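Local coordinates for aspartokinase (Clostridium acetobutylicum, PDB 3TVI), which probably catalyses the ATP-dependent phosphorylation of the beta-carboxyl group of L-aspartate, the first step from aspartate toward threonine and methionine, and binds lysine, at residues V5-G10 with K34-S39; E205-V210 with N262-N267. All blocks are in the same frame, centred on the assembly; numbering follows the deposited sequence.

Overall arrangement
Interaction 1 (5-10 with 34-39) and interaction 2 (205-210 with 262-267) are successive parts of one sheet in the amino acid kinase domain. Strands 33-38, 5-9, 203-208 and 261-265 run parallel, in that order, and the two contact centres lie about 11 Å apart. Their inner strands are zipped together: E205 N lies 2.9 Å from V6 O and W207 N 2.8 Å from K8 O, both probable hydrogen bonds, while the F9 and W207 rings stack. At their C-terminal ends both contacts reach the predicted ATP site, interaction 1 with K8, F9 and G10, interaction 2 with T208 and D209; the side chains of K8 and T208 approach to about 6 Å.

Interaction 1 of 2, residues V5-G10 with K34-S39; sequences VVTKFG and KYIIPS
With chi1 at 61°, T7 holds OG1 between its own backbone N and carbonyl carbon, and this rotation carries the hydroxyl across to strand 34-38, where it meets Y35 O at 2.9 Å. S39 does the converse at the other end: OG, turned beside its own backbone N (chi1 -42°), reaches F9 O at 2.7 Å. Both hydroxyls reinforce a parallel strand pair, the first and last strands of the beta-alpha-beta unit 5-9, 17-28, 33-38 of the amino acid kinase fold. The backbone ladder runs from K34 N to V5 O, T7 N to Y35 O, I37 N to T7 O, F9 N to I37 O and S39 N to F9 O. Y35 O and F9 O are therefore each gripped twice, by an amide nearly in line with the carbonyl and by a hydroxyl coming in more obliquely, at a C=O...OG1 angle of 126° on Y35 O and tilted out of the carbonyl plane.

V6, K8, Y35 and I37 share one sheet face, turned to helix 187-199. There V6 forks: CG1 meets I37 CD1 at 3.7 Å, whereas CG2 lies at the edge of the Y35 ring, in its plane and 4.0 Å from CD2. K34 CB sits over the centre of one face of that ring, and Y35 OH bonds to C163 O. On the opposite side of the sheet, which carries T7, I36, F9 and P38, T7 OG1 runs alongside I36, 3.4 Å from its CG1, and F9 CD2 comes within 4.2 Å of I36 CG2; T7 and F9 also pack on helix 17-28.

K8, F9 and G10 belong to the predicted ATP site. The K8 chain, extended until it bends at its last torsion, delivers NZ to D189 in a salt bridge and leaves CE 3.5 Å from S39 OG.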
# COMPACT_ATOMS: atom_id res chain seq x y z
N VAL B 5 20.87 -24.87 -29.71
CA VAL B 5 20.35 -23.52 -29.57
C VAL B 5 19.16 -23.35 -30.49
O VAL B 5 19.13 -23.91 -31.57
CB VAL B 5 21.39 -22.46 -29.97
CG1 VAL B 5 20.85 -21.07 -29.65
CG2 VAL B 5 22.71 -22.70 -29.26
N VAL B 6 18.19 -22.57 -30.06
CA VAL B 6 16.98 -22.29 -30.82
C VAL B 6 16.88 -20.79 -30.96
O VAL B 6 17.02 -20.07 -29.97
CB VAL B 6 15.75 -22.75 -30.04
CG1 VAL B 6 14.46 -22.25 -30.68
CG2 VAL B 6 15.76 -24.27 -29.91
N THR B 7 16.62 -20.30 -32.16
CA THR B 7 16.68 -18.88 -32.43
C THR B 7 15.34 -18.32 -32.84
O THR B 7 14.61 -18.97 -33.58
CB THR B 7 17.65 -18.61 -33.57
OG1 THR B 7 17.18 -19.27 -34.74
CG2 THR B 7 19.03 -19.15 -33.22
N LYS B 8 15.01 -17.12 -32.36
CA LYS B 8 13.87 -16.38 -32.89
C LYS B 8 14.34 -15.04 -33.39
O LYS B 8 15.19 -14.41 -32.78
CB LYS B 8 12.79 -16.12 -31.84
CG LYS B 8 12.06 -14.79 -32.12
CD LYS B 8 10.76 -14.56 -31.38
CE LYS B 8 10.12 -13.25 -31.85
NZ LYS B 8 11.03 -12.08 -31.69
N PHE B 9 13.72 -14.58 -34.48
CA PHE B 9 13.99 -13.27 -35.05
C PHE B 9 12.71 -12.48 -35.20
O PHE B 9 11.70 -12.99 -35.67
CB PHE B 9 14.66 -13.46 -36.39
CG PHE B 9 15.97 -14.15 -36.29
CD1 PHE B 9 17.14 -13.42 -36.17
CD2 PHE B 9 16.03 -15.53 -36.24
CE1 PHE B 9 18.36 -14.06 -36.04
CE2 PHE B 9 17.24 -16.18 -36.12
CZ PHE B 9 18.41 -15.45 -36.02
N GLY B 10 12.76 -11.22 -34.79
CA GLY B 10 11.59 -10.36 -34.75
C GLY B 10 11.43 -9.57 -36.03
O GLY B 10 12.22 -9.72 -36.95
N LYS B 34 20.10 -24.65 -34.57
CA LYS B 34 19.35 -25.65 -35.31
C LYS B 34 17.91 -25.20 -35.65
O LYS B 34 17.43 -25.45 -36.76
CB LYS B 34 19.35 -26.97 -34.53
CG LYS B 34 20.75 -27.56 -34.35
CD LYS B 34 20.74 -29.00 -33.84
CE LYS B 34 21.43 -29.97 -34.81
NZ LYS B 34 22.87 -29.69 -35.13
N TYR B 35 17.24 -24.52 -34.73
CA TYR B 35 15.81 -24.19 -34.91
C TYR B 35 15.52 -22.69 -34.96
O TYR B 35 16.03 -21.92 -34.15
CB TYR B 35 14.99 -24.92 -33.85
CG TYR B 35 15.34 -26.38 -33.88
CD1 TYR B 35 15.10 -27.12 -35.03
CD2 TYR B 35 15.97 -27.00 -32.82
CE1 TYR B 35 15.45 -28.46 -35.10
CE2 TYR B 35 16.33 -28.34 -32.87
CZ TYR B 35 16.06 -29.06 -34.02
OH TYR B 35 16.41 -30.38 -34.10
N ILE B 36 14.70 -22.28 -35.93
CA ILE B 36 14.51 -20.88 -36.27
C ILE B 36 13.03 -20.49 -36.26
O ILE B 36 12.22 -21.11 -36.97
CB ILE B 36 15.07 -20.57 -37.67
CG1 ILE B 36 16.58 -20.84 -37.72
CG2 ILE B 36 14.79 -19.12 -38.06
CD1 ILE B 36 16.95 -22.30 -37.88
N ILE B 37 12.69 -19.47 -35.49
CA ILE B 37 11.31 -19.02 -35.39
C ILE B 37 11.21 -17.56 -35.83
O ILE B 37 11.80 -16.69 -35.19
CB ILE B 37 10.82 -19.14 -33.94
CG1 ILE B 37 10.75 -20.61 -33.52
CG2 ILE B 37 9.44 -18.51 -33.80
CD1 ILE B 37 12.09 -21.31 -33.41
N PRO B 38 10.49 -17.29 -36.94
CA PRO B 38 10.36 -15.94 -37.49
C PRO B 38 9.09 -15.21 -37.12
O PRO B 38 8.03 -15.81 -36.98
CB PRO B 38 10.34 -16.20 -38.99
CG PRO B 38 9.61 -17.48 -39.10
CD PRO B 38 9.98 -18.30 -37.89
N SER B 39 9.21 -13.89 -37.00
CA SER B 39 8.07 -12.99 -36.95
C SER B 39 7.73 -12.59 -38.37
O SER B 39 8.33 -13.11 -39.31
CB SER B 39 8.43 -11.75 -36.16
OG SER B 39 9.18 -12.12 -35.02

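Interaction 2 of 2, residues E205-V210 with N262-N267; sequences ENWTDV and NIKNTN
K264 lays its aliphatic chain over one face of the W207 indole, the two side chains running side by side in the same direction. K264 CB stands 3.7 Å from the centroid of the six-membered ring of W207 and only 8° off its normal, a CH-pi contact; CG follows near CH2 and CZ3 of the indole, and the bend at chi2 leads CD on past CH2 and CZ2, with NZ continuing to D271 O. W207 has CG anti to its carbonyl carbon (chi1 -70°), which swings the indole toward the partner strand until N265 O and T266 N lie at its edge, the former 3.5 Å from CZ3. At another part of the rim NE1 donates to E205 OE1 at 2.8 Å, almost in the ring plane. This carboxylate oxygen also takes a salt bridge from R33, so the indole's orientation is tied to a charged pair.

Beneath these side chains strands 205-208 and 262-265 pair in parallel within the amino acid kinase sheet, through N206 N to N262 O, K264 N to N206 O, T208 N to K264 O and T266 N to T208 O. T208 and D209, of the predicted ATP site, lie where this ladder ends. T208 OG1 closes an ST turn by accepting from V210 N at 3.1 Å and gives a weak bond to K264 O. N265, its CG anti to the backbone N (chi1 -175°), lays its amide beside D209 and V210, and its OD1 closes an Asx turn: N267 N approaches it at 3.1 Å from above the amide plane.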
# COMPACT_ATOMS: atom_id res chain seq x y z
N GLU B 205 18.04 -18.21 -27.96
CA GLU B 205 18.51 -16.89 -28.35
C GLU B 205 17.32 -16.14 -28.87
O GLU B 205 16.58 -16.68 -29.67
CB GLU B 205 19.56 -16.98 -29.45
CG GLU B 205 20.93 -17.42 -28.95
CD GLU B 205 21.93 -17.65 -30.06
OE1 GLU B 205 21.59 -17.43 -31.25
OE2 GLU B 205 23.07 -18.06 -29.75
N ASN B 206 17.14 -14.91 -28.41
CA ASN B 206 16.03 -14.10 -28.84
C ASN B 206 16.54 -12.84 -29.54
O ASN B 206 16.87 -11.84 -28.90
CB ASN B 206 15.18 -13.75 -27.64
CG ASN B 206 13.81 -13.25 -28.01
OD1 ASN B 206 13.63 -12.07 -28.28
ND2 ASN B 206 12.82 -14.13 -27.97
N TRP B 207 16.60 -12.90 -30.87
CA TRP B 207 17.27 -11.87 -31.67
C TRP B 207 16.40 -10.69 -31.95
O TRP B 207 15.33 -10.82 -32.54
CB TRP B 207 17.77 -12.46 -32.96
CG TRP B 207 18.92 -13.39 -32.74
CD1 TRP B 207 18.89 -14.73 -32.42
CD2 TRP B 207 20.33 -13.04 -32.77
NE1 TRP B 207 20.15 -15.23 -32.28
CE2 TRP B 207 21.06 -14.27 -32.47
CE3 TRP B 207 21.04 -11.88 -33.01
CZ2 TRP B 207 22.44 -14.30 -32.43
CZ3 TRP B 207 22.43 -11.92 -32.96
CH2 TRP B 207 23.11 -13.11 -32.69
N THR B 208 16.90 -9.52 -31.57
CA THR B 208 16.15 -8.27 -31.59
C THR B 208 17.03 -7.17 -32.16
O THR B 208 18.01 -7.47 -32.84
CB THR B 208 15.72 -7.90 -30.16
OG1 THR B 208 16.79 -7.19 -29.51
CG2 THR B 208 15.40 -9.16 -29.36
N ASP B 209 16.69 -5.91 -31.90
CA ASP B 209 17.48 -4.79 -32.43
C ASP B 209 18.19 -3.99 -31.34
O ASP B 209 18.53 -2.84 -31.55
CB ASP B 209 16.61 -3.86 -33.28
CG ASP B 209 15.52 -3.17 -32.48
OD1 ASP B 209 14.42 -3.77 -32.32
OD2 ASP B 209 15.75 -2.02 -32.03
N VAL B 210 18.42 -4.62 -30.19
CA VAL B 210 19.15 -4.00 -29.08
C VAL B 210 20.05 -5.03 -28.40
O VAL B 210 19.63 -6.17 -28.19
CB VAL B 210 18.20 -3.41 -28.02
CG1 VAL B 210 17.25 -2.41 -28.66
CG2 VAL B 210 17.42 -4.53 -27.33
N ASN B 262 18.95 -15.77 -24.14
CA ASN B 262 19.93 -14.73 -24.40
C ASN B 262 19.34 -13.68 -25.34
O ASN B 262 19.11 -13.96 -26.52
CB ASN B 262 21.19 -15.35 -25.02
CG ASN B 262 22.27 -14.32 -25.31
OD1 ASN B 262 22.01 -13.12 -25.34
ND2 ASN B 262 23.50 -14.80 -25.54
N ILE B 263 19.07 -12.48 -24.82
CA ILE B 263 18.62 -11.38 -25.67
C ILE B 263 19.82 -10.87 -26.44
O ILE B 263 20.82 -10.49 -25.85
CB ILE B 263 17.98 -10.23 -24.87
CG1 ILE B 263 16.48 -10.48 -24.69
CG2 ILE B 263 18.11 -8.93 -25.63
CD1 ILE B 263 16.15 -11.78 -23.99
N LYS B 264 19.71 -10.87 -27.77
CA LYS B 264 20.84 -10.54 -28.64
C LYS B 264 20.42 -9.57 -29.75
O LYS B 264 19.23 -9.40 -30.03
CB LYS B 264 21.42 -11.83 -29.21
CG LYS B 264 22.93 -11.94 -29.05
CD LYS B 264 23.37 -13.34 -28.69
CE LYS B 264 24.84 -13.40 -28.28
NZ LYS B 264 25.74 -12.81 -29.30
N ASN B 265 21.41 -8.93 -30.37
CA ASN B 265 21.15 -7.90 -31.40
C ASN B 265 21.57 -8.32 -32.81
O ASN B 265 22.75 -8.46 -33.10
CB ASN B 265 21.88 -6.62 -31.01
CG ASN B 265 21.58 -5.47 -31.95
OD1 ASN B 265 20.67 -5.54 -32.78
ND2 ASN B 265 22.36 -4.39 -31.83
N THR B 266 20.58 -8.49 -33.69
CA THR B 266 20.82 -8.91 -35.08
C THR B 266 21.78 -7.99 -35.81
O THR B 266 22.49 -8.44 -36.70
CB THR B 266 19.52 -8.95 -35.91
OG1 THR B 266 18.52 -9.73 -35.23
CG2 THR B 266 19.76 -9.58 -37.27
N ASN B 267 21.80 -6.71 -35.45
CA ASN B 267 22.66 -5.73 -36.12
C ASN B 267 24.06 -5.60 -35.52
O ASN B 267 24.94 -4.98 -36.11
CB ASN B 267 21.95 -4.38 -36.15
CG ASN B 267 20.59 -4.45 -36.82
OD1 ASN B 267 19.59 -4.02 -36.26
ND2 ASN B 267 20.55 -5.02 -38.01